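2-ON-2 hemoglobin (Agrobacterium tumefaciens, PDB 2XYK) carries a heme b group and, like other truncated globins of group II, probably binds oxygen at the heme iron. Local coordinates at residues L8-T17 with T104-I114; P33-I41 with A83-W93. One frame throughout, in Å; residues are numbered along the deposited sequence.

Contact 1 of 2, residues L8-T17 with T104-I114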
loop_
_atom_site.group_PDB
_atom_site.type_symbol
_atom_site.label_atom_id
_atom_site.label_comp_id
_atom_site.label_asym_id
_atom_site.label_seq_id
_atom_site.Cartn_x
_atom_site.Cartn_y
_atom_site.Cartn_z
ATOM N N LEU A 8 11.255 4.728 -9.217
ATOM C CA LEU A 8 9.925 4.163 -9.428
ATOM C C LEU A 8 8.837 5.257 -9.359
ATOM O O LEU A 8 7.887 5.256 -10.173
ATOM C CB LEU A 8 9.620 3.052 -8.417
ATOM C CG LEU A 8 10.179 1.666 -8.718
ATOM C CD1 LEU A 8 10.287 0.863 -7.433
ATOM C CD2 LEU A 8 9.273 0.957 -9.760
ATOM N N TYR A 9 8.972 6.175 -8.391
ATOM C CA TYR A 9 8.014 7.282 -8.216
ATOM C C TYR A 9 7.888 8.055 -9.515
ATOM O O TYR A 9 6.775 8.259 -10.020
ATOM C CB TYR A 9 8.492 8.231 -7.121
ATOM C CG TYR A 9 7.530 9.317 -6.636
ATOM C CD1 TYR A 9 6.419 9.008 -5.822
ATOM C CD2 TYR A 9 7.787 10.671 -6.909
ATOM C CE1 TYR A 9 5.580 10.027 -5.321
ATOM C CE2 TYR A 9 6.948 11.703 -6.411
ATOM C CZ TYR A 9 5.851 11.381 -5.623
ATOM O OH TYR A 9 5.040 12.391 -5.118
ATOM N N GLU A 10 9.034 8.488 -10.045
ATOM C CA GLU A 10 9.057 9.191 -11.337
ATOM C C GLU A 10 8.423 8.332 -12.428
ATOM O O GLU A 10 7.528 8.775 -13.165
ATOM C CB GLU A 10 10.498 9.555 -11.714
ATOM C CG GLU A 10 11.003 10.816 -11.050
ATOM C CD GLU A 10 12.522 11.030 -11.249
ATOM O OE1 GLU A 10 13.241 10.050 -11.526
ATOM O OE2 GLU A 10 12.980 12.169 -11.112
ATOM N N ALA A 11 8.871 7.087 -12.497
ATOM C CA ALA A 11 8.453 6.134 -13.547
ATOM C C ALA A 11 6.923 5.896 -13.663
ATOM O O ALA A 11 6.400 5.706 -14.768
ATOM C CB ALA A 11 9.215 4.793 -13.366
ATOM N N ILE A 12 6.218 5.855 -12.531
ATOM C CA ILE A 12 4.771 5.564 -12.533
ATOM C C ILE A 12 3.903 6.817 -12.620
ATOM O O ILE A 12 2.699 6.703 -12.757
ATOM C CB ILE A 12 4.329 4.737 -11.300
ATOM C CG1 ILE A 12 4.365 5.589 -10.008
ATOM C CG2 ILE A 12 5.143 3.415 -11.192
ATOM C CD1 ILE A 12 3.697 4.902 -8.778
ATOM N N GLY A 13 4.504 7.998 -12.527
ATOM C CA GLY A 13 3.777 9.253 -12.681
ATOM C C GLY A 13 3.641 10.032 -11.387
ATOM O O GLY A 13 2.813 10.938 -11.289
ATOM N N GLY A 14 4.422 9.651 -10.378
ATOM C CA GLY A 14 4.570 10.465 -9.168
ATOM C C GLY A 14 3.276 10.639 -8.402
ATOM O O GLY A 14 2.468 9.715 -8.323
ATOM N N ASP A 15 3.067 11.847 -7.885
ATOM C CA ASP A 15 2.023 12.132 -6.897
ATOM C C ASP A 15 0.595 11.799 -7.360
ATOM O O ASP A 15 -0.144 11.113 -6.654
ATOM C CB ASP A 15 2.122 13.592 -6.445
ATOM C CG ASP A 15 1.212 13.901 -5.249
ATOM O OD1 ASP A 15 1.259 13.172 -4.212
ATOM O OD2 ASP A 15 0.463 14.898 -5.348
ATOM N N ALA A 16 0.210 12.278 -8.544
ATOM C CA ALA A 16 -1.096 11.927 -9.072
ATOM C C ALA A 16 -1.342 10.397 -9.130
ATOM O O ALA A 16 -2.475 9.928 -8.913
ATOM C CB ALA A 16 -1.311 12.566 -10.424
ATOM N N THR A 17 -0.291 9.615 -9.387
ATOM C CA THR A 17 -0.449 8.161 -9.407
ATOM C C THR A 17 -0.564 7.545 -8.015
ATOM O O THR A 17 -1.392 6.670 -7.815
ATOM C CB THR A 17 0.659 7.447 -10.179
ATOM O OG1 THR A 17 0.643 7.888 -11.543
ATOM C CG2 THR A 17 0.427 5.923 -10.138
ATOM N N THR A 104 -4.316 1.594 -11.874
ATOM C CA THR A 104 -3.757 2.965 -11.755
ATOM C C THR A 104 -2.318 3.077 -12.287
ATOM O O THR A 104 -1.806 4.187 -12.452
ATOM C CB THR A 104 -3.800 3.530 -10.280
ATOM O OG1 THR A 104 -3.012 2.703 -9.414
ATOM C CG2 THR A 104 -5.221 3.619 -9.747
ATOM N N ILE A 105 -1.663 1.935 -12.513
ATOM C CA ILE A 105 -0.310 1.927 -13.069
ATOM C C ILE A 105 -0.274 1.178 -14.403
ATOM O O ILE A 105 -0.389 -0.051 -14.451
ATOM C CB ILE A 105 0.754 1.382 -12.081
ATOM C CG1 ILE A 105 0.809 2.241 -10.813
ATOM C CG2 ILE A 105 2.148 1.287 -12.778
ATOM C CD1 ILE A 105 1.531 1.565 -9.642
ATOM N N GLU A 106 -0.130 1.938 -15.479
ATOM C CA GLU A 106 -0.238 1.402 -16.835
ATOM C C GLU A 106 0.898 0.420 -17.183
ATOM O O GLU A 106 0.661 -0.627 -17.790
ATOM C CB GLU A 106 -0.310 2.574 -17.829
ATOM C CG GLU A 106 -0.556 2.196 -19.275
ATOM C CD GLU A 106 0.347 2.963 -20.233
ATOM O OE1 GLU A 106 1.587 2.784 -20.145
ATOM O OE2 GLU A 106 -0.182 3.746 -21.061
ATOM N N ASN A 107 2.122 0.732 -16.751
ATOM C CA ASN A 107 3.318 -0.057 -17.136
ATOM C C ASN A 107 3.451 -1.411 -16.388
ATOM O O ASN A 107 3.685 -1.444 -15.173
ATOM C CB ASN A 107 4.550 0.829 -16.922
ATOM C CG ASN A 107 5.825 0.228 -17.444
ATOM O OD1 ASN A 107 6.125 -0.944 -17.223
ATOM N ND2 ASN A 107 6.619 1.051 -18.097
ATOM N N ALA A 108 3.308 -2.524 -17.114
ATOM C CA ALA A 108 3.380 -3.856 -16.511
ATOM C C ALA A 108 4.694 -4.151 -15.815
ATOM O O ALA A 108 4.698 -4.810 -14.770
ATOM C CB ALA A 108 3.075 -4.955 -17.549
ATOM N N LYS A 109 5.809 -3.690 -16.382
ATOM C CA LYS A 109 7.121 -3.937 -15.760
ATOM C C LYS A 109 7.278 -3.214 -14.416
ATOM O O LYS A 109 7.864 -3.754 -13.488
ATOM C CB LYS A 109 8.296 -3.584 -16.687
ATOM C CG LYS A 109 9.665 -3.974 -16.100
ATOM C CD LYS A 109 10.022 -5.451 -16.406
ATOM C CE LYS A 109 11.273 -5.867 -15.615
ATOM N NZ LYS A 109 11.599 -7.315 -15.785
ATOM N N LEU A 110 6.745 -2.002 -14.321
ATOM C CA LEU A 110 6.733 -1.251 -13.068
ATOM C C LEU A 110 5.819 -1.913 -12.034
ATOM O O LEU A 110 6.166 -1.962 -10.866
ATOM C CB LEU A 110 6.343 0.206 -13.328
ATOM C CG LEU A 110 7.272 0.977 -14.299
ATOM C CD1 LEU A 110 6.812 2.442 -14.420
ATOM C CD2 LEU A 110 8.767 0.913 -13.888
ATOM N N ARG A 111 4.676 -2.455 -12.459
ATOM C CA ARG A 111 3.815 -3.214 -11.531
ATOM C C ARG A 111 4.511 -4.461 -10.976
ATOM O O ARG A 111 4.400 -4.750 -9.788
ATOM C CB ARG A 111 2.482 -3.600 -12.170
ATOM C CG ARG A 111 1.540 -2.402 -12.430
ATOM C CD ARG A 111 0.138 -2.863 -12.754
ATOM N NE ARG A 111 0.090 -3.942 -13.765
ATOM C CZ ARG A 111 0.002 -3.729 -15.082
ATOM N NH1 ARG A 111 -0.002 -2.489 -15.555
ATOM N NH2 ARG A 111 -0.048 -4.744 -15.933
ATOM N N GLU A 112 5.223 -5.193 -11.832
ATOM C CA GLU A 112 5.994 -6.357 -11.389
ATOM C C GLU A 112 7.131 -5.999 -10.427
ATOM O O GLU A 112 7.340 -6.690 -9.401
ATOM C CB GLU A 112 6.546 -7.152 -12.586
ATOM C CG GLU A 112 7.530 -8.246 -12.170
ATOM O OE1 GLU A 112 8.688 -8.167 -14.323
ATOM O OE2 GLU A 112 9.700 -9.568 -13.238
ATOM N N ILE A 113 7.858 -4.918 -10.739
ATOM C CA ILE A 113 8.880 -4.422 -9.811
ATOM C C ILE A 113 8.296 -4.080 -8.411
ATOM O O ILE A 113 8.890 -4.404 -7.404
ATOM C CB ILE A 113 9.679 -3.230 -10.396
ATOM C CG1 ILE A 113 10.692 -3.741 -11.441
ATOM C CG2 ILE A 113 10.435 -2.499 -9.286
ATOM C CD1 ILE A 113 10.984 -2.752 -12.588
ATOM N N ILE A 114 7.112 -3.474 -8.359
ATOM C CA ILE A 114 6.550 -3.047 -7.072
ATOM C C ILE A 114 5.964 -4.213 -6.294
ATOM O O ILE A 114 6.102 -4.275 -5.079
ATOM C CB ILE A 114 5.452 -1.966 -7.249
ATOM C CG1 ILE A 114 6.044 -0.657 -7.746
ATOM C CG2 ILE A 114 4.711 -1.703 -5.920
ATOM C CD1 ILE A 114 4.961 0.304 -8.296
#
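Ile12 and Ile105 bring the two backbones closest, with CA of Ile12 6.3 Å from CA of Ile105, and the CA atoms of Thr17 and Thr104 are spaced similarly. The short helix 8-12 runs roughly antiparallel to the first turns of helix 108-125, residues 108-114, at 147° with the axes 10.7 Å apart, so branched aliphatic side chains fill the distance between them. No hydrogen bond crosses the contact. Leu8 reaches over with CD2, which lies 3.7 Å from Ile113 CG2 and also slides past CG1 of Ile114. Ala11 suits the tighter place: its small side chain fits close beside the branch of Leu110, CB approaching Leu110 CD1 to 3.5 Å. Ile12 has CG1 between its backbone N and carbonyl carbon (chi1 72°), which leaves CG2 beside the N, facing Leu110 CD1 at 3.8 Å and Ile105 CG2 at 4.0 Å. Thr17 divides its two branches. Its methyl CG2 meets CG1 of Ile105 at nearly a right angle, while OG1 turns back to bond Ile12 O at 2.7 Å, giving this hydroxyl a partner inside its own segment. Across the contact, Asn107 caps helix 108-125 through OD1, which accepts from Leu110 N and, weakly, from Lys109 N, and Arg111 NH1 bonds Ile105 O to fix the preceding loop. Helix 8-12 ends in a Schellman motif at Gly13, whose positive phi favours glycine, as does that of Gly14. A shortened helix A packed on helix H and followed by a Gly-Gly pair at the A-B corner is characteristic of the truncated 2/2 globin fold.

Contact 2 of 2, residues P33-I41 with A83-W93; sequences PEAARCRAI and APIGPAERDEW. With HEM (protoporphyrin IX containing Fe), chain C.
Glu92 keeps CG beside its backbone N (chi1 -69°) and stretches straight beyond it, while Arg37 bends back at chi2 and chi3 (60° and 46°); these torsions place carboxylate and guanidinium in a salt bridge where helices C and G of the 2/2 globin fold cross. The axes of helices 36-41 and 87-93 approach to 7.7 Å. Arg37 grips Glu92 side-on, NE and NH2 each 2.8 Å from Glu92 OE2: the NE bond uses the syn lone pair, the NH2 bond comes from above the carboxylate plane. Glu92 OE1 accepts from Cys38 N in the first turn of helix 36-41, where the N-terminal end of the helix probably helps to stabilise the negative charge. The small Cys38 lets the backbones come close, its SG lying 3.9 Å from Trp93 CB and oblique to the indole. Glu89 folds its chain so that OE1 accepts from Gly86 N, at the start of its own helix, and OE2 from a water that also donates to Arg37 O. Nearer the heme the contact turns apolar. Ile41 CD1 touches Ala83 CB and Ile85 CG1, each at 3.9 Å, beside the porphyrin methyl CMA. Ile85 also approaches His80, the axial ligand. Trp93 lays one face of its ring over the porphyrin, and its NE1 donates at 2.8 Å to a water that is bound to the heme iron, the water oxygen 1.9 Å from the iron.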
loop_
_atom_site.group_PDB
_atom_site.type_symbol
_atom_site.label_atom_id
_atom_site.label_comp_id
_atom_site.label_asym_id
_atom_site.label_seq_id
_atom_site.Cartn_x
_atom_site.Cartn_y
_atom_site.Cartn_z
ATOM N N PRO A 33 -17.182 -7.068 -1.272
ATOM C CA PRO A 33 -17.566 -8.043 -0.235
ATOM C C PRO A 33 -16.451 -9.071 0.080
ATOM O O PRO A 33 -16.345 -9.543 1.220
ATOM C CB PRO A 33 -18.799 -8.745 -0.833
ATOM C CG PRO A 33 -19.284 -7.833 -1.946
ATOM C CD PRO A 33 -18.080 -7.102 -2.450
ATOM N N GLU A 34 -15.630 -9.406 -0.910
ATOM C CA GLU A 34 -14.517 -10.321 -0.697
ATOM C C GLU A 34 -13.387 -9.748 0.179
ATOM O O GLU A 34 -12.499 -10.477 0.559
ATOM C CB GLU A 34 -13.943 -10.864 -2.032
ATOM C CG GLU A 34 -13.859 -9.878 -3.204
ATOM C CD GLU A 34 -15.228 -9.567 -3.832
ATOM O OE1 GLU A 34 -16.156 -10.410 -3.796
ATOM O OE2 GLU A 34 -15.375 -8.464 -4.357
ATOM N N ALA A 35 -13.417 -8.441 0.463
ATOM C CA ALA A 35 -12.381 -7.796 1.259
ATOM C C ALA A 35 -12.883 -7.451 2.655
ATOM O O ALA A 35 -12.210 -6.740 3.410
ATOM C CB ALA A 35 -11.827 -6.556 0.534
ATOM N N ALA A 36 -14.032 -8.023 3.015
ATOM C CA ALA A 36 -14.709 -7.745 4.293
ATOM C C ALA A 36 -13.871 -8.017 5.565
ATOM O O ALA A 36 -13.902 -7.229 6.547
ATOM C CB ALA A 36 -16.055 -8.492 4.352
ATOM N N ARG A 37 -13.122 -9.121 5.566
ATOM C CA ARG A 37 -12.202 -9.388 6.694
ATOM C C ARG A 37 -11.146 -8.305 6.865
ATOM O O ARG A 37 -10.943 -7.825 7.986
ATOM C CB ARG A 37 -11.544 -10.780 6.587
ATOM C CG ARG A 37 -12.374 -11.911 7.223
ATOM C CD ARG A 37 -13.718 -12.037 6.561
ATOM N NE ARG A 37 -13.609 -12.004 5.091
ATOM C CZ ARG A 37 -14.629 -12.175 4.254
ATOM N NH1 ARG A 37 -15.854 -12.366 4.726
ATOM N NH2 ARG A 37 -14.434 -12.144 2.942
ATOM N N CYS A 38 -10.468 -7.935 5.771
ATOM C CA CYS A 38 -9.450 -6.875 5.817
ATOM C C CYS A 38 -10.110 -5.541 6.214
ATOM O O CYS A 38 -9.561 -4.773 7.004
ATOM C CB CYS A 38 -8.725 -6.737 4.470
ATOM S SG CYS A 38 -7.488 -5.424 4.398
ATOM N N ARG A 39 -11.307 -5.293 5.685
ATOM C CA ARG A 39 -12.045 -4.081 6.049
ATOM C C ARG A 39 -12.409 -4.035 7.559
ATOM O O ARG A 39 -12.349 -2.984 8.185
ATOM C CB ARG A 39 -13.308 -3.957 5.171
ATOM C CG ARG A 39 -14.104 -2.671 5.408
ATOM C CD ARG A 39 -13.209 -1.438 5.211
ATOM N NE ARG A 39 -13.885 -0.169 5.483
ATOM C CZ ARG A 39 -13.775 0.538 6.604
ATOM N NH1 ARG A 39 -13.010 0.118 7.602
ATOM N NH2 ARG A 39 -14.410 1.697 6.716
ATOM N N ALA A 40 -12.769 -5.181 8.120
ATOM C CA ALA A 40 -13.226 -5.280 9.507
ATOM C C ALA A 40 -12.218 -4.802 10.541
ATOM O O ALA A 40 -12.611 -4.295 11.582
ATOM C CB ALA A 40 -13.704 -6.737 9.832
ATOM N N ILE A 41 -10.926 -4.921 10.237
ATOM C CA ILE A 41 -9.872 -4.595 11.199
ATOM C C ILE A 41 -9.348 -3.174 11.031
ATOM O O ILE A 41 -8.585 -2.703 11.844
ATOM C CB ILE A 41 -8.683 -5.632 11.158
ATOM C CG1 ILE A 41 -7.987 -5.657 9.780
ATOM C CG2 ILE A 41 -9.185 -7.052 11.542
ATOM C CD1 ILE A 41 -6.541 -6.127 9.802
ATOM N N ALA A 83 -3.355 -5.106 15.099
ATOM C CA ALA A 83 -4.496 -5.685 14.399
ATOM C C ALA A 83 -4.310 -7.186 14.354
ATOM O O ALA A 83 -3.180 -7.656 14.314
ATOM C CB ALA A 83 -4.630 -5.113 12.987
ATOM N N PRO A 84 -5.410 -7.950 14.426
ATOM C CA PRO A 84 -5.322 -9.396 14.239
ATOM C C PRO A 84 -5.360 -9.760 12.743
ATOM O O PRO A 84 -6.400 -9.691 12.077
ATOM C CB PRO A 84 -6.541 -9.901 14.979
ATOM C CG PRO A 84 -7.558 -8.806 14.812
ATOM C CD PRO A 84 -6.792 -7.516 14.739
ATOM N N ILE A 85 -4.188 -10.103 12.230
ATOM C CA ILE A 85 -4.006 -10.349 10.822
ATOM C C ILE A 85 -3.703 -11.823 10.582
ATOM O O ILE A 85 -2.575 -12.284 10.794
ATOM C CB ILE A 85 -2.882 -9.453 10.192
ATOM C CG1 ILE A 85 -3.176 -7.961 10.428
ATOM C CG2 ILE A 85 -2.781 -9.740 8.662
ATOM C CD1 ILE A 85 -2.016 -6.988 10.159
ATOM N N GLY A 86 -4.727 -12.549 10.136
ATOM C CA GLY A 86 -4.567 -13.936 9.693
ATOM C C GLY A 86 -4.489 -14.023 8.173
ATOM O O GLY A 86 -4.470 -12.990 7.500
ATOM N N PRO A 87 -4.499 -15.254 7.620
ATOM C CA PRO A 87 -4.373 -15.461 6.163
ATOM C C PRO A 87 -5.430 -14.659 5.397
ATOM O O PRO A 87 -5.137 -14.105 4.355
ATOM C CB PRO A 87 -4.621 -16.963 5.987
ATOM C CG PRO A 87 -4.324 -17.576 7.342
ATOM C CD PRO A 87 -4.666 -16.519 8.361
ATOM N N ALA A 88 -6.641 -14.568 5.945
ATOM C CA ALA A 88 -7.754 -13.892 5.270
ATOM C C ALA A 88 -7.540 -12.379 5.143
ATOM O O ALA A 88 -7.731 -11.807 4.060
ATOM C CB ALA A 88 -9.109 -14.204 5.969
ATOM N N GLU A 89 -7.124 -11.739 6.240
ATOM C CA GLU A 89 -6.888 -10.296 6.238
ATOM C C GLU A 89 -5.766 -10.043 5.270
ATOM O O GLU A 89 -5.834 -9.111 4.478
ATOM C CB GLU A 89 -6.550 -9.750 7.650
ATOM C CG GLU A 89 -7.743 -9.757 8.610
ATOM C CD GLU A 89 -8.166 -11.173 9.056
ATOM O OE1 GLU A 89 -7.294 -12.045 9.123
ATOM O OE2 GLU A 89 -9.367 -11.414 9.333
ATOM N N ARG A 90 -4.757 -10.912 5.324
ATOM C CA ARG A 90 -3.598 -10.836 4.449
ATOM C C ARG A 90 -3.947 -10.934 2.958
ATOM O O ARG A 90 -3.527 -10.076 2.192
ATOM C CB ARG A 90 -2.554 -11.878 4.842
ATOM C CG ARG A 90 -1.372 -12.045 3.854
ATOM C CD ARG A 90 -0.801 -13.488 4.019
ATOM N NE ARG A 90 -1.595 -14.497 3.291
ATOM C CZ ARG A 90 -1.650 -15.792 3.599
ATOM N NH1 ARG A 90 -0.984 -16.262 4.641
ATOM N NH2 ARG A 90 -2.374 -16.625 2.855
ATOM N N ASP A 91 -4.668 -11.984 2.543
ATOM C CA ASP A 91 -4.940 -12.184 1.109
ATOM C C ASP A 91 -5.931 -11.154 0.552
ATOM O O ASP A 91 -5.901 -10.834 -0.644
ATOM C CB ASP A 91 -5.479 -13.587 0.835
ATOM C CG ASP A 91 -4.464 -14.670 1.136
ATOM O OD1 ASP A 91 -3.237 -14.382 1.187
ATOM O OD2 ASP A 91 -4.906 -15.813 1.337
ATOM N N GLU A 92 -6.818 -10.655 1.414
ATOM C CA GLU A 92 -7.805 -9.634 1.030
ATOM C C GLU A 92 -7.196 -8.244 0.874
ATOM O O GLU A 92 -7.657 -7.459 0.034
ATOM C CB GLU A 92 -8.973 -9.608 2.018
ATOM C CG GLU A 92 -9.849 -10.868 1.928
ATOM C CD GLU A 92 -10.974 -10.882 2.971
ATOM O OE1 GLU A 92 -11.221 -9.848 3.617
ATOM O OE2 GLU A 92 -11.610 -11.924 3.120
ATOM N N TRP A 93 -6.162 -7.947 1.671
ATOM C CA TRP A 93 -5.321 -6.751 1.501
ATOM C C TRP A 93 -4.603 -6.858 0.133
ATOM O O TRP A 93 -4.614 -5.951 -0.692
ATOM C CB TRP A 93 -4.283 -6.702 2.672
ATOM C CG TRP A 93 -3.479 -5.408 2.790
ATOM C CD1 TRP A 93 -3.687 -4.375 3.685
ATOM C CD2 TRP A 93 -2.362 -5.005 1.969
ATOM N NE1 TRP A 93 -2.747 -3.370 3.475
ATOM C CE2 TRP A 93 -1.923 -3.742 2.441
ATOM C CE3 TRP A 93 -1.681 -5.599 0.888
ATOM C CZ2 TRP A 93 -0.846 -3.064 1.862
ATOM C CZ3 TRP A 93 -0.611 -4.916 0.301
ATOM C CH2 TRP A 93 -0.197 -3.674 0.800
HETATM C CHA HEM C . -1.531 0.458 8.835
HETATM C CHB HEM C . -3.687 -3.836 7.763
HETATM C CHC HEM C . 0.153 -4.904 4.938
HETATM C CHD HEM C . 1.568 -0.284 5.129
HETATM C C1A HEM C . -2.397 -0.629 8.844
HETATM C C2A HEM C . -3.535 -0.811 9.727
HETATM C C3A HEM C . -4.121 -1.981 9.447
HETATM C C4A HEM C . -3.391 -2.600 8.353
HETATM C CMA HEM C . -5.372 -2.637 10.119
HETATM C CAA HEM C . -3.942 0.228 10.803
HETATM C CBA HEM C . -4.683 1.377 10.076
HETATM C CGA HEM C . -4.608 2.738 10.769
HETATM O O1A HEM C . -3.818 2.972 11.730
HETATM O O2A HEM C . -5.360 3.645 10.336
HETATM C C1B HEM C . -2.829 -4.537 6.929
HETATM C C2B HEM C . -2.972 -5.898 6.419
HETATM C C3B HEM C . -1.898 -6.166 5.641
HETATM C C4B HEM C . -1.047 -4.992 5.631
HETATM C CMB HEM C . -4.137 -6.864 6.691
HETATM C CAB HEM C . -1.549 -7.464 4.866
HETATM C CBB HEM C . -1.114 -8.546 5.518
HETATM C C1C HEM C . 0.850 -3.752 4.701
HETATM C C2C HEM C . 1.957 -3.611 3.794
HETATM C C3C HEM C . 2.357 -2.331 3.822
HETATM C C4C HEM C . 1.505 -1.628 4.772
HETATM C CMC HEM C . 2.508 -4.801 2.972
HETATM C CAC HEM C . 3.529 -1.706 3.011
HETATM C CBC HEM C . 3.568 -1.825 1.664
HETATM C C1D HEM C . 0.952 0.348 6.194
HETATM C C2D HEM C . 1.279 1.662 6.730
HETATM C C3D HEM C . 0.315 1.886 7.883
HETATM C C4D HEM C . -0.500 0.697 7.943
HETATM C CMD HEM C . 2.373 2.630 6.217
HETATM C CAD HEM C . 0.228 3.125 8.809
HETATM C CBD HEM C . 1.182 2.784 9.960
HETATM C CGD HEM C . 1.092 3.800 11.077
HETATM O O1D HEM C . 0.161 3.717 11.923
HETATM O O2D HEM C . 1.961 4.693 11.095
HETATM N NA HEM C . -2.338 -1.735 8.017
HETATM N NB HEM C . -1.652 -4.020 6.407
HETATM N NC HEM C . 0.601 -2.537 5.290
HETATM N ND HEM C . -0.098 -0.170 6.931
HETATM FE FE HEM C . -0.835 -2.108 6.673
HETATM O O HOH W 1 -11.264 -9.496 10.139
HETATM O O HOH W 2 -1.902 -1.369 5.239
#

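The centres of contacts 1 and 2 are about 25 Å apart with the centre of the molecule between them, and their nearest atoms, about 9 Å apart, do not touch. In sequence both segments of contact 2 fall between the two segments of contact 1. Contact 1 sets helix 8-12 and the start of helix 14-31 against helix 108-125 and the residues just before it, Thr104 and Ile105; contact 2 sets helix 36-41 against the start of helix 87-104. Helices early in the chain are thus joined to late ones at two places in the single globin domain. Contact 2 lines the heme pocket directly, whereas contact 1 lies away from the heme-binding residues, the side chain of Ile114 being about 8 Å from the heme.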